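PDB 3LIC: sensor protein from Shewanella oneidensis, which probably senses an extracellular signal through tandem PDC modules and passes it across the membrane to its own histidine kinase part in a two-component system. Local coordinates for residues H20-A32 against V165-I178. Residues are numbered along the deposited sequence; the frame is centred on the assembly and turned at random. Where two conformers were deposited one is given.
Sequences HSASRLQFLLEHA and VDLALDRLPEQLGI. With EDO (1,2-ethanediol), chain B.
Where the long N-terminal helix 2-46 of this PDC-fold sensor passes the junction of its two sheet modules, residues 20-32 run roughly antiparallel to the end of strand 161-168 and cross the short helix 172-176 that follows it. The carbonyl O of Leu-176 takes an N-H from Arg-24 NH1 at 2.8 Å in one of the arginine's two deposited conformers. That bond is nearly straight (165°) and lies close to the guanidinium plane, though the donor is tilted 27° from the carbonyl plane. With CG anti to its own carbonyl carbon (chi1 -51°) and the chain extended to NE, Arg-24 in this conformer lays its methylene groups alongside the last turn of helix 172-176. A Schellman motif closes that turn, Ile-178 N bonding to Pro-173 O and Gly-177 N, weakly, to Glu-174 O, with Gly-177 at positive phi as C-prime. Leu-176 sends CD1 to within 3.6 Å of Leu-25 CB, and it also touches Leu-183, on strand 183-186 of the second sheet. Further along, Leu-28 CD2 lies 3.8 Å from Leu-172 CD2, the two side chains crossing at about a right angle, and it also meets Gln-175 OE1 at 3.6 Å; Gln-175 NE2 is bonded to Asp-71. Leu-28 and Leu-167 reach toward each other tip to tip, CG to CD1 4.1 Å. That same CD1 of Leu-167 lies 3.8 Å from Leu-29 CD2, beside Trp-132. On the strand's other face, turned from the helix, Asp-166 OD1 accepts from O2 of an ethanediol, probably from the crystallisation liquor, at 2.6 Å, and from Tyr-93 OH. Replacing Asp-166 by an alanine would probably leave the Tyr-93 hydroxyl and the diol without their carboxylate acceptor. Ala-32 CB packs on Val-165 CG1, 4.3 Å away.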
ATOM      1  N   HIS A  20       9.696  15.005  -1.960  1.00 25.38           N
ATOM      2  CA  HIS A  20       8.748  15.279  -0.856  1.00 26.28           C
ATOM      3  C   HIS A  20       7.648  14.183  -0.727  1.00 25.41           C
ATOM      4  O   HIS A  20       7.311  13.747   0.377  1.00 24.67           O
ATOM      5  CB  HIS A  20       8.086  16.663  -1.004  1.00 26.14           C
ATOM      6  CG  HIS A  20       9.024  17.823  -0.739  1.00 32.16           C
ATOM      7  ND1 HIS A  20      10.219  18.000  -1.419  0.50 32.35           N
ATOM      8  CD2 HIS A  20       8.927  18.881   0.109  0.50 33.23           C
ATOM      9  CE1 HIS A  20      10.816  19.103  -0.999  0.50 31.25           C
ATOM     10  NE2 HIS A  20      10.056  19.654  -0.069  0.50 33.64           N
ATOM     11  N   SER A  21       7.084  13.780  -1.856  1.00 24.37           N
ATOM     12  CA  SER A  21       6.082  12.738  -1.902  1.00 23.97           C
ATOM     13  C   SER A  21       6.597  11.338  -1.544  1.00 23.04           C
ATOM     14  O   SER A  21       5.854  10.555  -0.941  1.00 22.20           O
ATOM     15  CB  SER A  21       5.471  12.689  -3.274  1.00 23.94           C
ATOM     16  OG  SER A  21       4.502  13.692  -3.292  1.00 28.26           O
ATOM     17  N   ALA A  22       7.830  11.014  -1.929  1.00 21.14           N
ATOM     18  CA  ALA A  22       8.424   9.731  -1.517  1.00 20.27           C
ATOM     19  C   ALA A  22       8.556   9.766   0.005  1.00 19.82           C
ATOM     20  O   ALA A  22       8.486   8.779   0.703  1.00 20.61           O
ATOM     21  CB  ALA A  22       9.859   9.520  -2.193  1.00 17.09           C
ATOM     22  N   SER A  23       8.815  10.942   0.504  1.00 19.48           N
ATOM     23  CA  SER A  23       8.974  11.166   1.903  1.00 20.44           C
ATOM     24  C   SER A  23       7.691  10.945   2.711  1.00 19.58           C
ATOM     25  O   SER A  23       7.707  10.290   3.754  1.00 20.20           O
ATOM     26  CB  SER A  23       9.376  12.636   2.075  1.00 21.08           C
ATOM     27  OG  SER A  23      10.335  12.743   3.043  1.00 21.65           O
ATOM     28  N   ARG A  24       6.626  11.599   2.304  1.00 18.34           N
ATOM     29  CA  ARG A  24       5.296  11.399   2.877  0.50 18.75           C
ATOM     30  C   ARG A  24       4.970   9.916   2.892  1.00 18.78           C
ATOM     31  O   ARG A  24       4.488   9.366   3.875  1.00 19.97           O
ATOM     32  CB  ARG A  24       4.240  12.123   2.026  0.50 18.19           C
ATOM     33  CG  ARG A  24       4.602  13.606   1.750  0.50 18.10           C
ATOM     34  CD  ARG A  24       3.419  14.527   1.388  0.50 13.91           C
ATOM     35  NE  ARG A  24       3.919  15.888   1.493  0.50 15.97           N
ATOM     36  CZ  ARG A  24       4.225  16.689   0.476  0.50 15.22           C
ATOM     37  NH1 ARG A  24       3.998  16.322  -0.774  0.50  6.20           N
ATOM     38  NH2 ARG A  24       4.730  17.885   0.739  0.50 17.87           N
ATOM     39  N   LEU A  25       5.222   9.264   1.758  1.00 18.01           N
ATOM     40  CA  LEU A  25       4.856   7.884   1.614  1.00 17.38           C
ATOM     41  C   LEU A  25       5.717   7.082   2.591  1.00 17.97           C
ATOM     42  O   LEU A  25       5.207   6.205   3.234  1.00 17.73           O
ATOM     43  CB  LEU A  25       4.985   7.368   0.159  1.00 17.04           C
ATOM     44  CG  LEU A  25       4.841   5.841  -0.042  1.00 16.75           C
ATOM     45  CD1 LEU A  25       3.493   5.290   0.268  1.00 10.32           C
ATOM     46  CD2 LEU A  25       5.247   5.453  -1.465  1.00 14.94           C
ATOM     47  N   GLN A  26       7.009   7.400   2.730  1.00 17.94           N
ATOM     48  CA  GLN A  26       7.844   6.701   3.707  1.00 17.92           C
ATOM     49  C   GLN A  26       7.321   6.735   5.154  1.00 17.20           C
ATOM     50  O   GLN A  26       7.262   5.702   5.835  1.00 14.33           O
ATOM     51  CB  GLN A  26       9.267   7.297   3.708  1.00 19.84           C
ATOM     52  CG  GLN A  26      10.298   6.485   4.554  1.00 20.19           C
ATOM     53  CD  GLN A  26      11.562   7.291   4.833  1.00 28.46           C
ATOM     54  OE1 GLN A  26      11.832   8.309   4.186  1.00 26.01           O
ATOM     55  NE2 GLN A  26      12.331   6.853   5.820  1.00 29.50           N
ATOM     56  N   PHE A  27       6.979   7.938   5.634  1.00 16.82           N
ATOM     57  CA  PHE A  27       6.472   8.060   6.969  1.00 18.07           C
ATOM     58  C   PHE A  27       5.092   7.328   7.136  1.00 17.27           C
ATOM     59  O   PHE A  27       4.847   6.735   8.163  1.00 18.20           O
ATOM     60  CB  PHE A  27       6.517   9.540   7.437  1.00 18.86           C
ATOM     61  CG  PHE A  27       7.939  10.016   7.695  1.00 25.73           C
ATOM     62  CD1 PHE A  27       8.654   9.557   8.815  1.00 29.78           C
ATOM     63  CD2 PHE A  27       8.560  10.905   6.838  1.00 30.33           C
ATOM     64  CE1 PHE A  27       9.966   9.962   9.041  1.00 32.67           C
ATOM     65  CE2 PHE A  27       9.861  11.299   7.052  1.00 31.37           C
ATOM     66  CZ  PHE A  27      10.569  10.814   8.155  1.00 34.73           C
ATOM     67  N   LEU A  28       4.251   7.313   6.097  1.00 16.05           N
ATOM     68  CA  LEU A  28       2.982   6.633   6.118  1.00 15.26           C
ATOM     69  C   LEU A  28       3.183   5.126   6.267  1.00 15.71           C
ATOM     70  O   LEU A  28       2.504   4.485   7.068  1.00 15.53           O
ATOM     71  CB  LEU A  28       2.245   6.909   4.811  1.00 15.52           C
ATOM     72  CG  LEU A  28       0.900   6.163   4.618  1.00 15.14           C
ATOM     73  CD1 LEU A  28      -0.073   6.467   5.782  1.00 13.71           C
ATOM     74  CD2 LEU A  28       0.257   6.510   3.305  1.00 11.39           C
ATOM     75  N   LEU A  29       4.135   4.563   5.515  1.00 14.70           N
ATOM     76  CA  LEU A  29       4.328   3.109   5.468  1.00 14.32           C
ATOM     77  C   LEU A  29       5.047   2.660   6.731  1.00 13.60           C
ATOM     78  O   LEU A  29       4.733   1.624   7.313  1.00 12.64           O
ATOM     79  CB  LEU A  29       5.141   2.731   4.197  1.00 15.69           C
ATOM     80  CG  LEU A  29       4.502   2.985   2.802  1.00 13.60           C
ATOM     81  CD1 LEU A  29       5.505   2.664   1.667  1.00 14.86           C
ATOM     82  CD2 LEU A  29       3.243   2.158   2.598  1.00 12.94           C
ATOM     83  N   GLU A  30       5.962   3.494   7.232  1.00 13.50           N
ATOM     84  CA  GLU A  30       6.618   3.146   8.469  1.00 14.40           C
ATOM     85  C   GLU A  30       5.646   3.255   9.654  1.00 15.07           C
ATOM     86  O   GLU A  30       5.761   2.461  10.599  1.00 15.48           O
ATOM     87  CB  GLU A  30       7.885   3.979   8.714  1.00 13.78           C
ATOM     88  CG  GLU A  30       8.918   3.748   7.600  1.00 17.28           C
ATOM     89  CD  GLU A  30      10.169   4.616   7.772  1.00 21.82           C
ATOM     90  OE1 GLU A  30      10.123   5.547   8.597  1.00 24.43           O
ATOM     91  OE2 GLU A  30      11.190   4.374   7.068  1.00 20.83           O
ATOM     92  N   HIS A  31       4.740   4.250   9.641  1.00 14.46           N
ATOM     93  CA  HIS A  31       3.721   4.348  10.696  1.00 14.48           C
ATOM     94  C   HIS A  31       2.845   3.053  10.734  1.00 13.76           C
ATOM     95  O   HIS A  31       2.571   2.488  11.773  1.00 12.92           O
ATOM     96  CB  HIS A  31       2.862   5.607  10.471  1.00 14.69           C
ATOM     97  CG  HIS A  31       1.803   5.795  11.505  1.00 16.31           C
ATOM     98  ND1 HIS A  31       0.614   6.464  11.255  1.00 23.08           N
ATOM     99  CD2 HIS A  31       1.733   5.364  12.781  1.00 13.53           C
ATOM    100  CE1 HIS A  31      -0.140   6.449  12.339  1.00 16.01           C
ATOM    101  NE2 HIS A  31       0.526   5.796  13.286  1.00 22.97           N
ATOM    102  N   ALA A  32       2.426   2.581   9.573  1.00 13.95           N
ATOM    103  CA  ALA A  32       1.591   1.369   9.463  1.00 13.49           C
ATOM    104  C   ALA A  32       2.372   0.124   9.937  1.00 13.55           C
ATOM    105  O   ALA A  32       1.844  -0.712  10.662  1.00 12.78           O
ATOM    106  CB  ALA A  32       1.144   1.180   7.998  1.00 12.63           C
ATOM    107  N   VAL A 165      -2.654  -4.028   8.883  1.00 12.21           N
ATOM    108  CA  VAL A 165      -3.182  -2.665   8.710  1.00 13.11           C
ATOM    109  C   VAL A 165      -3.397  -2.577   7.183  1.00 13.85           C
ATOM    110  O   VAL A 165      -2.547  -3.056   6.389  1.00 14.57           O
ATOM    111  CB  VAL A 165      -2.213  -1.540   9.268  1.00 12.86           C
ATOM    112  CG1 VAL A 165      -2.763  -0.175   9.078  1.00 15.87           C
ATOM    113  CG2 VAL A 165      -2.123  -1.633  10.778  1.00 17.21           C
ATOM    114  N   ASP A 166      -4.562  -2.056   6.768  1.00 14.05           N
ATOM    115  CA  ASP A 166      -4.879  -1.787   5.357  1.00 13.20           C
ATOM    116  C   ASP A 166      -4.744  -0.296   5.079  1.00 14.08           C
ATOM    117  O   ASP A 166      -5.195   0.557   5.879  1.00 12.62           O
ATOM    118  CB  ASP A 166      -6.339  -2.205   5.011  1.00 13.10           C
ATOM    119  CG  ASP A 166      -6.595  -3.688   5.226  1.00 15.49           C
ATOM    120  OD1 ASP A 166      -7.785  -4.068   5.364  1.00 12.67           O
ATOM    121  OD2 ASP A 166      -5.602  -4.475   5.235  1.00 14.87           O
ATOM    122  N   LEU A 167      -4.165   0.012   3.918  1.00 14.52           N
ATOM    123  CA  LEU A 167      -4.112   1.374   3.442  1.00 15.26           C
ATOM    124  C   LEU A 167      -4.908   1.446   2.134  1.00 15.01           C
ATOM    125  O   LEU A 167      -4.585   0.749   1.182  1.00 14.83           O
ATOM    126  CB  LEU A 167      -2.660   1.791   3.178  1.00 14.48           C
ATOM    127  CG  LEU A 167      -1.689   1.799   4.367  1.00 16.88           C
ATOM    128  CD1 LEU A 167      -0.351   2.341   3.781  1.00 14.13           C
ATOM    129  CD2 LEU A 167      -2.177   2.721   5.513  1.00 10.33           C
ATOM    130  N   ALA A 168      -5.942   2.292   2.085  1.00 14.72           N
ATOM    131  CA  ALA A 168      -6.800   2.366   0.894  1.00 14.99           C
ATOM    132  C   ALA A 168      -6.032   3.077  -0.227  1.00 16.06           C
ATOM    133  O   ALA A 168      -5.498   4.187  -0.001  1.00 15.55           O
ATOM    134  CB  ALA A 168      -8.086   3.140   1.230  1.00 13.43           C
ATOM    135  N   LEU A 169      -5.952   2.499  -1.425  1.00 16.68           N
ATOM    136  CA  LEU A 169      -5.165   3.187  -2.446  1.00 18.02           C
ATOM    137  C   LEU A 169      -5.743   4.499  -2.848  1.00 18.98           C
ATOM    138  O   LEU A 169      -4.975   5.406  -3.198  1.00 18.97           O
ATOM    139  CB  LEU A 169      -5.000   2.369  -3.733  1.00 18.65           C
ATOM    140  CG  LEU A 169      -4.447   0.959  -3.621  1.00 20.93           C
ATOM    141  CD1 LEU A 169      -4.145   0.504  -5.046  1.00 25.62           C
ATOM    142  CD2 LEU A 169      -3.242   0.813  -2.795  1.00 16.70           C
ATOM    143  N   ASP A 170      -7.071   4.614  -2.893  1.00 19.44           N
ATOM    144  CA  ASP A 170      -7.671   5.920  -3.282  1.00 22.00           C
ATOM    145  C   ASP A 170      -7.152   7.090  -2.455  1.00 20.44           C
ATOM    146  O   ASP A 170      -7.182   8.243  -2.895  1.00 20.24           O
ATOM    147  CB  ASP A 170      -9.222   5.903  -3.230  1.00 23.47           C
ATOM    148  CG  ASP A 170      -9.831   5.100  -4.412  1.00 32.44           C
ATOM    149  OD1 ASP A 170      -9.096   4.775  -5.406  1.00 40.76           O
ATOM    150  OD2 ASP A 170     -11.045   4.779  -4.353  1.00 41.99           O
ATOM    151  N   ARG A 171      -6.658   6.813  -1.264  1.00 19.04           N
ATOM    152  CA  ARG A 171      -6.172   7.922  -0.427  1.00 18.97           C
ATOM    153  C   ARG A 171      -4.729   8.355  -0.636  1.00 17.63           C
ATOM    154  O   ARG A 171      -4.325   9.406  -0.136  1.00 18.52           O
ATOM    155  CB  ARG A 171      -6.390   7.598   1.039  1.00 17.98           C
ATOM    156  CG  ARG A 171      -7.843   7.539   1.371  1.00 23.63           C
ATOM    157  CD  ARG A 171      -8.066   7.353   2.859  1.00 27.39           C
ATOM    158  NE  ARG A 171      -7.541   8.546   3.522  1.00 31.89           N
ATOM    159  CZ  ARG A 171      -7.436   8.664   4.851  1.00 31.67           C
ATOM    160  NH1 ARG A 171      -7.824   7.653   5.639  1.00 27.05           N
ATOM    161  NH2 ARG A 171      -6.956   9.778   5.379  1.00 26.19           N
ATOM    162  N   LEU A 172      -3.913   7.518  -1.279  1.00 17.14           N
ATOM    163  CA  LEU A 172      -2.483   7.824  -1.374  1.00 16.16           C
ATOM    164  C   LEU A 172      -2.189   9.188  -1.948  1.00 16.13           C
ATOM    165  O   LEU A 172      -1.296   9.855  -1.449  1.00 18.32           O
ATOM    166  CB  LEU A 172      -1.721   6.779  -2.199  1.00 16.44           C
ATOM    167  CG  LEU A 172      -1.639   5.404  -1.567  1.00 15.21           C
ATOM    168  CD1 LEU A 172      -0.958   4.423  -2.536  1.00 17.72           C
ATOM    169  CD2 LEU A 172      -0.871   5.531  -0.205  1.00 16.25           C
ATOM    170  N   PRO A 173      -2.884   9.623  -3.014  1.00 17.14           N
ATOM    171  CA  PRO A 173      -2.562  10.947  -3.606  1.00 17.64           C
ATOM    172  C   PRO A 173      -2.679  12.107  -2.647  1.00 19.85           C
ATOM    173  O   PRO A 173      -1.797  12.972  -2.551  1.00 19.55           O
ATOM    174  CB  PRO A 173      -3.647  11.094  -4.689  1.00 18.57           C
ATOM    175  CG  PRO A 173      -4.014   9.587  -5.078  1.00 14.90           C
ATOM    176  CD  PRO A 173      -4.045   8.989  -3.696  1.00 16.08           C
ATOM    177  N   GLU A 174      -3.794  12.156  -1.921  1.00 22.01           N
ATOM    178  CA  GLU A 174      -3.901  13.129  -0.867  1.00 22.16           C
ATOM    179  C   GLU A 174      -2.858  12.938   0.259  1.00 22.27           C
ATOM    180  O   GLU A 174      -2.299  13.920   0.774  1.00 21.63           O
ATOM    181  CB  GLU A 174      -5.290  13.075  -0.268  1.00 23.44           C
ATOM    182  CG  GLU A 174      -5.275  13.852   1.037  1.00 31.92           C
ATOM    183  CD  GLU A 174      -6.653  13.987   1.636  1.00 43.52           C
ATOM    184  OE1 GLU A 174      -7.486  13.057   1.421  1.00 45.29           O
ATOM    185  OE2 GLU A 174      -6.888  15.019   2.335  1.00 47.04           O
ATOM    186  N   GLN A 175      -2.608  11.692   0.692  1.00 21.41           N
ATOM    187  CA  GLN A 175      -1.673  11.522   1.772  1.00 20.43           C
ATOM    188  C   GLN A 175      -0.264  11.942   1.305  1.00 21.31           C
ATOM    189  O   GLN A 175       0.554  12.407   2.110  1.00 21.22           O
ATOM    190  CB  GLN A 175      -1.701  10.059   2.262  1.00 21.25           C
ATOM    191  CG  GLN A 175      -2.849   9.805   3.182  1.00 19.98           C
ATOM    192  CD  GLN A 175      -3.145   8.350   3.303  1.00 20.19           C
ATOM    193  OE1 GLN A 175      -3.012   7.602   2.325  1.00 16.04           O
ATOM    194  NE2 GLN A 175      -3.550   7.918   4.510  1.00 16.94           N
ATOM    195  N   LEU A 176       0.001  11.789  -0.003  1.00 21.25           N
ATOM    196  CA  LEU A 176       1.293  12.112  -0.638  1.00 21.78           C
ATOM    197  C   LEU A 176       1.360  13.545  -1.168  1.00 22.57           C
ATOM    198  O   LEU A 176       2.464  14.070  -1.339  1.00 22.95           O
ATOM    199  CB  LEU A 176       1.605  11.153  -1.786  1.00 20.96           C
ATOM    200  CG  LEU A 176       2.402   9.895  -1.350  1.00 21.47           C
ATOM    201  CD1 LEU A 176       1.884   9.263   0.003  1.00 14.48           C
ATOM    202  CD2 LEU A 176       2.467   8.889  -2.529  1.00 18.14           C
ATOM    203  N   GLY A 177       0.203  14.170  -1.398  1.00 22.43           N
ATOM    204  CA  GLY A 177       0.152  15.598  -1.717  1.00 22.99           C
ATOM    205  C   GLY A 177       0.384  15.828  -3.211  1.00 23.95           C
ATOM    206  O   GLY A 177       1.068  16.748  -3.570  1.00 24.05           O
ATOM    207  N   ILE A 178      -0.168  14.950  -4.051  1.00 23.70           N
ATOM    208  CA  ILE A 178       0.020  14.892  -5.472  1.00 22.98           C
ATOM    209  C   ILE A 178      -1.365  14.557  -6.068  1.00 24.09           C
ATOM    210  O   ILE A 178      -2.130  13.674  -5.548  1.00 24.45           O
ATOM    211  CB  ILE A 178       1.020  13.740  -5.889  1.00 23.46           C
ATOM    212  CG1 ILE A 178       2.353  13.834  -5.153  1.00 25.76           C
ATOM    213  CG2 ILE A 178       1.419  13.860  -7.319  1.00 20.64           C
ATOM    214  CD1 ILE A 178       3.171  15.170  -5.433  1.00 27.81           C
TER
HETATM  215  C1  EDO B   1      -6.873  -7.783   5.693  1.00 16.62           C
HETATM  216  O1  EDO B   1      -6.319  -6.734   6.518  1.00 13.29           O
HETATM  217  C2  EDO B   1      -8.233  -7.409   5.111  1.00 14.01           C
HETATM  218  O2  EDO B   1      -8.064  -6.380   4.105  1.00 16.44           O